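Local coordinates for protein RNA-dependent RNA polymerase (Qualyub virus, PDB 6DX1) that probably removes ubiquitin from its conjugates through a viral ovarian tumour (OTU) domain cysteine protease, the portion of the polymerase polypeptide examined here, at residues F30-T35 against H150-V155; W118-D123 against N142-Q147; V22-R27 against V124-G129; G39-R44 against G96-S101. All coordinates share one frame; numbering follows the deposited sequence.

Contact 1. Residues F30-T35 against H150-V155; sequences FNKELT and HFDFLV
Four backbone hydrogen bonds zip Asn31 and Glu33 to Val155 and Phe153, each residue giving its N-H and taking one on its carbonyl; the straightest, Val155 N to Asn31 O, spans 2.8 Å. Lys32 and Leu154 form the non-hydrogen-bonded antiparallel pair between them, and Leu154 CD1 sits over a face of the Phe30 ring, 4.2 Å from its centroid. Where the strand 30-33 ends, bonds between side chain and main chain take over. Thr35 OG1 donates to Phe151 O at 2.6 Å, in the carbonyl plane, while Thr35 N reaches Asp152 OD2 at 3.0 Å on the anti side of the carboxylate. The same OD2 takes His150 NE2 at 2.7 Å, arriving from above the carboxylate plane but close to the plane of the imidazole. The His150 ring gets there with CG anti to its backbone nitrogen (chi1 179°). Asp152 OD1 turns to a water at 2.5 Å, and that water accepts from Lys32 NZ at 2.9 Å; the ammonium is also salt-bridged to Asp123. With Cys41 packed beside His150, the histidine-carboxylate pair matches the active-site layout expected of an OTU cysteine protease. Thr35 N on OD2 and the water on OD1 give the Asp152 carboxylate partners besides His150, which probably limits its rotation and so positions it for the imidazole.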
# COMPACT_ATOMS: atom_id res chain seq x y z
N PHE A 30 -10.13 -1.42 13.28
CA PHE A 30 -8.88 -0.68 13.19
C PHE A 30 -8.97 0.61 13.98
O PHE A 30 -10.05 1.17 14.17
CB PHE A 30 -8.55 -0.25 11.75
CG PHE A 30 -8.43 -1.37 10.76
CD1 PHE A 30 -7.27 -2.12 10.66
CD2 PHE A 30 -9.46 -1.61 9.86
CE1 PHE A 30 -7.15 -3.11 9.69
CE2 PHE A 30 -9.35 -2.60 8.90
CZ PHE A 30 -8.19 -3.35 8.81
N ASN A 31 -7.80 1.11 14.38
CA ASN A 31 -7.62 2.51 14.75
C ASN A 31 -6.84 3.21 13.64
O ASN A 31 -5.87 2.66 13.13
CB ASN A 31 -6.87 2.62 16.09
CG ASN A 31 -7.64 2.00 17.24
OD1 ASN A 31 -8.82 2.28 17.42
ND2 ASN A 31 -6.98 1.14 18.00
N LYS A 32 -7.27 4.41 13.27
CA LYS A 32 -6.64 5.16 12.19
C LYS A 32 -5.55 6.07 12.74
O LYS A 32 -5.72 6.70 13.79
CB LYS A 32 -7.68 5.98 11.43
CG LYS A 32 -7.10 6.79 10.28
CD LYS A 32 -8.18 7.56 9.56
CE LYS A 32 -8.78 8.64 10.46
NZ LYS A 32 -9.56 9.64 9.68
N GLU A 33 -4.41 6.11 12.05
CA GLU A 33 -3.35 7.06 12.33
C GLU A 33 -3.13 7.91 11.09
O GLU A 33 -2.80 7.38 10.02
CB GLU A 33 -2.06 6.35 12.76
CG GLU A 33 -2.27 5.52 14.03
CD GLU A 33 -1.00 4.97 14.63
OE1 GLU A 33 0.09 5.20 14.08
OE2 GLU A 33 -1.09 4.30 15.69
N LEU A 34 -3.32 9.21 11.23
CA LEU A 34 -3.27 10.11 10.08
C LEU A 34 -1.84 10.32 9.60
O LEU A 34 -0.88 10.28 10.38
CB LEU A 34 -3.87 11.47 10.46
CG LEU A 34 -5.37 11.52 10.75
CD1 LEU A 34 -5.76 12.92 11.18
CD2 LEU A 34 -6.15 11.11 9.51
N THR A 35 -1.71 10.55 8.29
CA THR A 35 -0.45 10.96 7.69
C THR A 35 -0.58 12.40 7.20
O THR A 35 -1.69 12.89 6.97
CB THR A 35 -0.06 10.07 6.50
OG1 THR A 35 -1.06 10.20 5.48
CG2 THR A 35 0.07 8.60 6.95
N HIS A 150 -5.14 10.03 -1.16
CA HIS A 150 -4.55 10.14 0.16
C HIS A 150 -4.64 8.80 0.88
O HIS A 150 -5.65 8.10 0.79
CB HIS A 150 -5.23 11.22 0.99
CG HIS A 150 -4.64 11.34 2.36
ND1 HIS A 150 -3.45 11.99 2.60
CD2 HIS A 150 -5.03 10.81 3.54
CE1 HIS A 150 -3.14 11.88 3.88
NE2 HIS A 150 -4.09 11.17 4.48
N PHE A 151 -3.57 8.45 1.58
CA PHE A 151 -3.50 7.21 2.37
C PHE A 151 -3.24 7.55 3.82
O PHE A 151 -2.30 8.29 4.13
CB PHE A 151 -2.37 6.29 1.89
CG PHE A 151 -2.55 5.74 0.50
CD1 PHE A 151 -3.26 4.56 0.29
CD2 PHE A 151 -1.97 6.37 -0.59
CE1 PHE A 151 -3.40 4.04 -1.00
CE2 PHE A 151 -2.11 5.86 -1.89
CZ PHE A 151 -2.84 4.69 -2.08
N ASP A 152 -4.03 6.96 4.71
CA ASP A 152 -3.74 6.95 6.14
C ASP A 152 -3.42 5.52 6.58
O ASP A 152 -3.65 4.56 5.85
CB ASP A 152 -4.92 7.51 6.93
CG ASP A 152 -5.15 8.98 6.65
OD1 ASP A 152 -6.29 9.35 6.29
OD2 ASP A 152 -4.19 9.77 6.78
N PHE A 153 -2.88 5.39 7.79
CA PHE A 153 -2.47 4.08 8.29
C PHE A 153 -3.55 3.51 9.21
O PHE A 153 -4.18 4.24 9.97
CB PHE A 153 -1.15 4.20 9.05
CG PHE A 153 -0.66 2.91 9.63
CD1 PHE A 153 -0.53 1.77 8.85
CD2 PHE A 153 -0.28 2.85 10.96
CE1 PHE A 153 -0.05 0.58 9.40
CE2 PHE A 153 0.20 1.67 11.52
CZ PHE A 153 0.30 0.53 10.74
N LEU A 154 -3.76 2.20 9.13
CA LEU A 154 -4.76 1.54 9.95
C LEU A 154 -4.08 0.48 10.82
O LEU A 154 -3.39 -0.38 10.29
CB LEU A 154 -5.85 0.89 9.08
CG LEU A 154 -6.76 1.84 8.31
CD1 LEU A 154 -7.57 1.01 7.31
CD2 LEU A 154 -7.68 2.61 9.22
N VAL A 155 -4.29 0.55 12.13
CA VAL A 155 -3.73 -0.42 13.07
C VAL A 155 -4.85 -1.39 13.49
O VAL A 155 -5.85 -0.93 14.05
CB VAL A 155 -3.14 0.26 14.31
CG1 VAL A 155 -2.42 -0.79 15.16
CG2 VAL A 155 -2.21 1.39 13.94
O HOH W 1 -8.62 10.12 6.97

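Contact 2. Residues W118-D123 against N142-Q147; sequences WKCEDD and NLLHIQ
The indole of Trp118 and the amide of Asn142 run alongside each other in the same direction, their planes only 13° apart, so that Trp118 NE1 donates to Asn142 OD1 at 2.8 Å along a nearly straight N-H line (173°). The acceptor stays within 3° of the indole plane; Asn142 ND2 is used elsewhere, on Tyr137 O, so both ends of the amide are held. Alongside, the strands pair in parallel: Trp118 N gives to Leu143 O and His145 N to Trp118 O, both at 2.8 Å, and Cys120 N closes on His145 O at a longer 3.1 Å. Beyond the paired residues a side chain takes over. Gln147 bends at its second torsion, which carries its amide back to Glu121, where NE2 donates to Glu121 O at 2.9 Å on a carbonyl lone pair.

Packing follows outward. On the face that bears Trp118, Leu144 has CG anti to its backbone nitrogen and brings CD1 to 3.5 Å from Cys120 CB. Ile146 CG2 rests 3.3 Å from Cys120 O. On the other face His145 keeps its imidazole away from strand 118-120; the ring stacks with Phe151 and its NE2 is bonded to Asp149. Chain order and direction define the topology: strand 114-120 turns back into antiparallel strand 125-132, and the chain then crosses to lay strand 140-146 parallel on the first strand's other side. This parallel pair lies within the mixed sheet of the OTU-like domain.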
# COMPACT_ATOMS: atom_id res chain seq x y z
N TRP A 118 -7.80 -0.09 1.68
CA TRP A 118 -9.22 -0.16 2.01
C TRP A 118 -9.87 1.15 1.60
O TRP A 118 -9.57 2.21 2.18
CB TRP A 118 -9.40 -0.42 3.51
CG TRP A 118 -8.82 -1.70 4.04
CD1 TRP A 118 -7.71 -1.84 4.84
CD2 TRP A 118 -9.36 -3.02 3.87
NE1 TRP A 118 -7.52 -3.18 5.17
CE2 TRP A 118 -8.52 -3.92 4.58
CE3 TRP A 118 -10.46 -3.54 3.18
CZ2 TRP A 118 -8.76 -5.30 4.62
CZ3 TRP A 118 -10.70 -4.92 3.22
CH2 TRP A 118 -9.85 -5.77 3.93
N LYS A 119 -10.78 1.09 0.62
CA LYS A 119 -11.39 2.29 0.05
C LYS A 119 -12.45 2.86 0.99
O LYS A 119 -13.38 2.15 1.40
CB LYS A 119 -12.03 1.96 -1.30
CG LYS A 119 -12.78 3.13 -1.93
CD LYS A 119 -13.55 2.66 -3.17
CE LYS A 119 -14.16 3.85 -3.91
NZ LYS A 119 -15.06 3.38 -4.99
N CYS A 120 -12.35 4.15 1.31
CA CYS A 120 -13.29 4.77 2.23
C CYS A 120 -13.48 6.23 1.84
O CYS A 120 -12.50 6.97 1.78
CB CYS A 120 -12.78 4.66 3.68
SG CYS A 120 -13.79 5.56 4.91
N GLU A 121 -14.72 6.63 1.58
CA GLU A 121 -15.00 7.98 1.10
C GLU A 121 -15.77 8.85 2.08
O GLU A 121 -15.92 10.05 1.81
CB GLU A 121 -15.75 7.88 -0.23
CG GLU A 121 -14.95 7.06 -1.22
CD GLU A 121 -15.65 6.87 -2.53
OE1 GLU A 121 -16.61 6.07 -2.59
OE2 GLU A 121 -15.23 7.53 -3.51
N ASP A 122 -16.22 8.32 3.21
CA ASP A 122 -17.01 9.10 4.16
C ASP A 122 -16.40 9.08 5.56
O ASP A 122 -17.08 9.42 6.53
CB ASP A 122 -18.46 8.62 4.19
CG ASP A 122 -18.61 7.18 4.68
OD1 ASP A 122 -17.59 6.55 5.02
OD2 ASP A 122 -19.75 6.67 4.73
N ASP A 123 -15.13 8.67 5.68
CA ASP A 123 -14.40 8.51 6.94
C ASP A 123 -15.09 7.55 7.93
O ASP A 123 -14.81 7.59 9.13
CB ASP A 123 -14.14 9.86 7.64
CG ASP A 123 -13.13 9.74 8.78
OD1 ASP A 123 -12.08 9.07 8.58
OD2 ASP A 123 -13.39 10.26 9.89
N ASN A 142 -2.12 -2.37 6.52
CA ASN A 142 -3.45 -1.89 6.15
C ASN A 142 -3.43 -0.38 5.97
O ASN A 142 -3.04 0.35 6.89
CB ASN A 142 -4.47 -2.26 7.23
CG ASN A 142 -4.64 -3.76 7.37
OD1 ASN A 142 -5.41 -4.38 6.64
ND2 ASN A 142 -3.90 -4.36 8.30
N LEU A 143 -3.88 0.09 4.81
CA LEU A 143 -3.94 1.52 4.53
C LEU A 143 -5.39 1.94 4.26
O LEU A 143 -6.14 1.22 3.59
CB LEU A 143 -3.08 1.90 3.32
CG LEU A 143 -1.58 1.60 3.37
CD1 LEU A 143 -0.87 2.40 2.29
CD2 LEU A 143 -0.99 1.91 4.73
N LEU A 144 -5.77 3.11 4.77
CA LEU A 144 -7.08 3.67 4.45
C LEU A 144 -6.89 4.54 3.22
O LEU A 144 -6.12 5.51 3.25
CB LEU A 144 -7.65 4.47 5.62
CG LEU A 144 -9.12 4.87 5.47
CD1 LEU A 144 -10.03 3.64 5.62
CD2 LEU A 144 -9.51 5.95 6.48
N HIS A 145 -7.53 4.15 2.12
CA HIS A 145 -7.35 4.81 0.83
C HIS A 145 -8.57 5.70 0.59
O HIS A 145 -9.66 5.20 0.32
CB HIS A 145 -7.21 3.75 -0.27
CG HIS A 145 -6.81 4.31 -1.60
ND1 HIS A 145 -6.87 3.57 -2.76
CD2 HIS A 145 -6.34 5.53 -1.95
CE1 HIS A 145 -6.46 4.31 -3.77
NE2 HIS A 145 -6.14 5.50 -3.31
N ILE A 146 -8.39 7.01 0.74
CA ILE A 146 -9.52 7.92 0.65
C ILE A 146 -9.40 8.78 -0.60
O ILE A 146 -8.56 8.51 -1.47
CB ILE A 146 -9.65 8.77 1.94
CG1 ILE A 146 -8.51 9.79 2.04
CG2 ILE A 146 -9.62 7.88 3.20
CD1 ILE A 146 -8.66 10.73 3.24
N GLN A 147 -10.26 9.79 -0.74
CA GLN A 147 -10.31 10.53 -2.00
C GLN A 147 -8.97 11.21 -2.30
O GLN A 147 -8.17 11.48 -1.40
CB GLN A 147 -11.41 11.59 -1.96
CG GLN A 147 -12.82 11.03 -1.98
CD GLN A 147 -13.41 10.97 -0.60
OE1 GLN A 147 -12.77 10.50 0.35
NE2 GLN A 147 -14.65 11.44 -0.46

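Contact 3. Residues V22-R27 against V124-G129; sequences VVFSYR and VWVTQG
Phe24 carries its ring between the backbone nitrogen and carbonyl carbon (chi1 62°), which lays one face against its pair mate Val126: Val126 CB stands 3.9 Å from the ring centroid, and Phe24 CE1 meets Val126 CG1 at 3.5 Å. On the opposite face of the sheet Trp125 swings its indole beside its own backbone nitrogen (chi1 -76°) and across Ser25, whose CB lies 4.2 Å from the centroid of the six-membered ring, almost exactly on its normal. Backbone bonds fix this register, with Val126 N to Phe24 O at 2.8 Å and Phe24 N to Val126 O returning. At the Val22 end the pairing is less regular, since Val22 N approaches Thr127 O from well above the carbonyl plane.

At the other end, Val124 O takes Tyr26 N at 3.0 Å as well as a proton from a water, 2.8 Å away. That water also accepts from Arg27 N and from Arg27 NH1 (2.9 Å), and is hydrogen-bonded to Ser25 OG; Arg27 NH2 and Tyr26 OH, meanwhile, are bound to Asp123. The contact thus divides its chemistry: aliphatic carbons, Val126 CB and Ser25 CB, over one face each of the Phe24 and Trp125 rings, and a water with hydrogen bonds to both segments where strand 17-25 ends.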
# COMPACT_ATOMS: atom_id res chain seq x y z
N VAL A 22 -16.01 -5.13 -0.13
CA VAL A 22 -16.02 -5.54 1.27
C VAL A 22 -16.48 -4.34 2.08
O VAL A 22 -15.89 -3.26 1.99
CB VAL A 22 -14.64 -6.07 1.70
CG1 VAL A 22 -13.55 -5.13 1.27
CG2 VAL A 22 -14.58 -6.36 3.21
N VAL A 23 -17.57 -4.50 2.84
CA VAL A 23 -18.31 -3.37 3.40
C VAL A 23 -18.31 -3.46 4.92
O VAL A 23 -18.87 -4.40 5.50
CB VAL A 23 -19.75 -3.33 2.85
CG1 VAL A 23 -20.48 -2.09 3.36
CG2 VAL A 23 -19.73 -3.36 1.33
N PHE A 24 -17.70 -2.47 5.57
CA PHE A 24 -17.61 -2.50 7.02
C PHE A 24 -17.23 -1.12 7.54
O PHE A 24 -16.63 -0.32 6.83
CB PHE A 24 -16.59 -3.55 7.51
CG PHE A 24 -15.17 -3.29 7.06
CD1 PHE A 24 -14.72 -3.79 5.85
CD2 PHE A 24 -14.28 -2.59 7.86
CE1 PHE A 24 -13.41 -3.59 5.43
CE2 PHE A 24 -12.96 -2.39 7.45
CZ PHE A 24 -12.53 -2.89 6.23
N SER A 25 -17.60 -0.86 8.79
CA SER A 25 -17.16 0.35 9.48
C SER A 25 -15.75 0.10 9.99
O SER A 25 -15.53 -0.82 10.78
CB SER A 25 -18.14 0.67 10.61
OG SER A 25 -17.63 1.66 11.48
N TYR A 26 -14.77 0.87 9.49
CA TYR A 26 -13.38 0.49 9.77
C TYR A 26 -13.06 0.56 11.26
O TYR A 26 -12.19 -0.18 11.73
CB TYR A 26 -12.39 1.32 8.94
CG TYR A 26 -12.21 2.79 9.30
CD1 TYR A 26 -11.48 3.17 10.42
CD2 TYR A 26 -12.72 3.79 8.48
CE1 TYR A 26 -11.30 4.52 10.74
CE2 TYR A 26 -12.54 5.15 8.79
CZ TYR A 26 -11.83 5.49 9.92
OH TYR A 26 -11.65 6.82 10.24
N ARG A 27 -13.76 1.42 12.01
CA ARG A 27 -13.48 1.54 13.44
C ARG A 27 -13.81 0.27 14.21
O ARG A 27 -13.36 0.12 15.36
CB ARG A 27 -14.28 2.71 14.02
CG ARG A 27 -13.66 4.07 13.79
CD ARG A 27 -14.63 5.18 14.18
NE ARG A 27 -14.15 6.50 13.77
CZ ARG A 27 -14.32 7.00 12.55
NH1 ARG A 27 -14.95 6.29 11.62
NH2 ARG A 27 -13.85 8.21 12.26
N VAL A 124 -15.96 6.65 7.46
CA VAL A 124 -16.59 5.68 8.34
C VAL A 124 -16.59 4.30 7.70
O VAL A 124 -16.13 3.32 8.30
CB VAL A 124 -18.02 6.09 8.71
CG1 VAL A 124 -18.67 5.03 9.58
CG2 VAL A 124 -18.03 7.45 9.41
N TRP A 125 -17.13 4.21 6.48
CA TRP A 125 -17.42 2.94 5.83
C TRP A 125 -16.39 2.64 4.75
O TRP A 125 -16.19 3.44 3.82
CB TRP A 125 -18.83 2.97 5.23
CG TRP A 125 -19.87 2.82 6.29
CD1 TRP A 125 -20.52 3.82 6.96
CD2 TRP A 125 -20.36 1.60 6.82
NE1 TRP A 125 -21.39 3.28 7.88
CE2 TRP A 125 -21.31 1.91 7.81
CE3 TRP A 125 -20.09 0.25 6.54
CZ2 TRP A 125 -21.99 0.94 8.52
CZ3 TRP A 125 -20.77 -0.72 7.26
CH2 TRP A 125 -21.70 -0.37 8.24
N VAL A 126 -15.74 1.49 4.87
CA VAL A 126 -14.97 0.92 3.77
C VAL A 126 -15.92 0.16 2.87
O VAL A 126 -16.85 -0.50 3.35
CB VAL A 126 -13.88 -0.01 4.33
CG1 VAL A 126 -13.27 -0.86 3.21
CG2 VAL A 126 -12.78 0.80 5.03
N THR A 127 -15.72 0.26 1.55
CA THR A 127 -16.57 -0.45 0.60
C THR A 127 -15.82 -1.37 -0.36
O THR A 127 -16.46 -2.18 -1.04
CB THR A 127 -17.41 0.53 -0.23
OG1 THR A 127 -16.54 1.37 -1.01
CG2 THR A 127 -18.31 1.37 0.68
N GLN A 128 -14.49 -1.28 -0.42
CA GLN A 128 -13.70 -2.10 -1.34
C GLN A 128 -12.31 -2.31 -0.75
O GLN A 128 -11.83 -1.50 0.05
CB GLN A 128 -13.53 -1.45 -2.72
CG GLN A 128 -14.77 -1.13 -3.48
CD GLN A 128 -14.46 -0.57 -4.85
OE1 GLN A 128 -13.35 -0.74 -5.37
NE2 GLN A 128 -15.43 0.11 -5.44
N GLY A 129 -11.66 -3.37 -1.20
CA GLY A 129 -10.26 -3.60 -0.89
C GLY A 129 -9.50 -4.02 -2.12
O GLY A 129 -10.04 -4.64 -3.04
O HOH W 2 -15.67 3.53 11.06

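Contact 4. Residues G39-R44 against G96-S101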
# COMPACT_ATOMS: atom_id res chain seq x y z
N GLY A 39 1.98 14.75 -1.02
CA GLY A 39 2.09 13.69 -2.00
C GLY A 39 2.89 12.48 -1.55
O GLY A 39 3.00 11.52 -2.31
N ASN A 40 3.45 12.51 -0.35
CA ASN A 40 4.23 11.40 0.17
C ASN A 40 3.41 10.51 1.09
O ASN A 40 3.98 9.62 1.74
CB ASN A 40 5.47 11.92 0.90
CG ASN A 40 6.45 12.58 -0.05
OD1 ASN A 40 6.89 11.96 -1.01
ND2 ASN A 40 6.77 13.84 0.19
N CYS A 41 2.09 10.71 1.15
CA CYS A 41 1.28 10.06 2.18
C CYS A 41 1.37 8.53 2.14
O CYS A 41 1.33 7.89 3.20
CB CYS A 41 -0.18 10.51 2.04
SG CYS A 41 -0.87 10.21 0.40
N PHE A 42 1.47 7.91 0.95
CA PHE A 42 1.62 6.46 0.90
C PHE A 42 2.86 6.02 1.69
O PHE A 42 2.80 5.13 2.55
CB PHE A 42 1.72 5.96 -0.55
CG PHE A 42 2.13 4.51 -0.64
CD1 PHE A 42 1.17 3.51 -0.62
CD2 PHE A 42 3.46 4.14 -0.69
CE1 PHE A 42 1.53 2.17 -0.66
CE2 PHE A 42 3.83 2.81 -0.71
CZ PHE A 42 2.86 1.81 -0.70
N PHE A 43 4.00 6.65 1.40
CA PHE A 43 5.25 6.32 2.08
C PHE A 43 5.21 6.69 3.55
O PHE A 43 5.86 6.03 4.38
CB PHE A 43 6.40 7.03 1.37
CG PHE A 43 6.55 6.63 -0.07
CD1 PHE A 43 7.05 5.37 -0.39
CD2 PHE A 43 6.19 7.50 -1.10
CE1 PHE A 43 7.20 4.99 -1.72
CE2 PHE A 43 6.33 7.12 -2.43
CZ PHE A 43 6.84 5.86 -2.74
N ARG A 44 4.47 7.75 3.90
CA ARG A 44 4.31 8.12 5.30
C ARG A 44 3.54 7.04 6.07
O ARG A 44 3.87 6.74 7.22
CB ARG A 44 3.57 9.45 5.41
CG ARG A 44 4.38 10.64 4.94
CD ARG A 44 3.53 11.90 4.89
NE ARG A 44 4.38 13.00 4.46
CZ ARG A 44 5.28 13.58 5.25
NH1 ARG A 44 5.39 13.21 6.52
NH2 ARG A 44 6.05 14.55 4.77
N GLY A 96 6.83 15.70 -6.65
CA GLY A 96 5.51 15.46 -7.17
C GLY A 96 5.19 14.01 -7.47
O GLY A 96 4.09 13.73 -7.97
N TYR A 97 6.10 13.08 -7.20
CA TYR A 97 5.78 11.66 -7.33
C TYR A 97 4.85 11.23 -6.20
O TYR A 97 5.06 11.60 -5.04
CB TYR A 97 7.06 10.82 -7.31
CG TYR A 97 6.83 9.36 -7.58
CD1 TYR A 97 6.65 8.90 -8.88
CD2 TYR A 97 6.80 8.43 -6.54
CE1 TYR A 97 6.43 7.56 -9.15
CE2 TYR A 97 6.58 7.08 -6.80
CZ TYR A 97 6.40 6.66 -8.10
OH TYR A 97 6.18 5.33 -8.37
N TRP A 98 3.82 10.45 -6.54
CA TRP A 98 2.85 9.93 -5.57
C TRP A 98 2.97 8.41 -5.51
O TRP A 98 2.90 7.75 -6.55
CB TRP A 98 1.41 10.30 -5.96
CG TRP A 98 1.05 11.71 -5.72
CD1 TRP A 98 1.55 12.81 -6.36
CD2 TRP A 98 0.08 12.22 -4.78
NE1 TRP A 98 0.97 13.96 -5.88
CE2 TRP A 98 0.07 13.62 -4.90
CE3 TRP A 98 -0.77 11.61 -3.83
CZ2 TRP A 98 -0.76 14.43 -4.13
CZ3 TRP A 98 -1.59 12.43 -3.06
CH2 TRP A 98 -1.57 13.83 -3.22
N GLY A 99 3.12 7.87 -4.30
CA GLY A 99 3.19 6.43 -4.15
C GLY A 99 1.83 5.77 -4.26
O GLY A 99 0.78 6.39 -4.13
N GLY A 100 1.86 4.46 -4.51
CA GLY A 100 0.61 3.73 -4.64
C GLY A 100 0.81 2.27 -5.01
O GLY A 100 1.66 1.59 -4.42
N SER A 101 0.03 1.80 -5.99
CA SER A 101 0.02 0.38 -6.36
C SER A 101 1.39 -0.13 -6.78
O SER A 101 1.73 -1.29 -6.51
CB SER A 101 -0.98 0.16 -7.50
OG SER A 101 -2.28 0.56 -7.08
O HOH W 3 2.08 8.91 -1.77
O HOH W 4 6.15 10.24 -3.10
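Gly39 CA sits over the Trp98 face, centred on the six-membered ring at 3.5 Å from the centroid and 11° off the normal, a close CH-pi contact at bare glycine backbone. Its carbonyl is satisfied through water: Gly39 O takes a proton from a water at 2.8 Å, which accepts in turn from Phe42 N and Gly99 N, the latter at 2.9 Å. Asn40 is at the N-cap position of helix 41-51, but its side chain makes no capping bond; instead a second water lies between Asn40 OD1 and Tyr97 O, though that water has more acceptors near it than protons to give.

Cys41 follows, its SG placed between backbone nitrogen and carbonyl carbon (chi1 56°) and 4.2 Å from Trp98 CZ3. The approach to the indole is oblique, a sulfur-aromatic contact rather than a seat over the face. Phe42 CB lies 3.7 Å from Gly99 C, and the ring turns one face to Gly100, whose N and O both lie over it. Phe43 brings CE2 to 3.6 Å from Gly99 CA. The ring edges of Phe43 and Tyr97 also meet, Phe43 CZ lying 4.2 Å from Tyr97 CE2. Tyr97 OH is bonded to Glu103.

Direct hydrogen bonds between the segments are absent. Cohesion rests on the Trp98 and Phe42 faces over glycine backbone and on a water that serves one carbonyl and two amides; consistent with this, Cys41, the probable nucleophile of this OTU protease, sits at the start of its helix beside the loop 96-101.

How the contacts relate
From the N terminus, the first segments of contacts 3, 1 and 4 follow one another as 22-27, 30-35 and 39-44. Contact 4 closes first, at 96-101, and its loop lies wholly within those of both contact 3 and contact 1. Contact 2 then opens at 118-123; contact 3 closes at 124-129 before contact 2 does at 142-147, so these two cross. Contact 1 closes last, at 150-155, enclosing contact 2 and crossing contact 3. Contacts 1, 2 and 3 join strands of a single mixed sheet, whereas contact 4 ties the helix 41-51 to the loop before helix 101-111. Cys41 touches Phe151 and His150, linking contact 4 to contact 1.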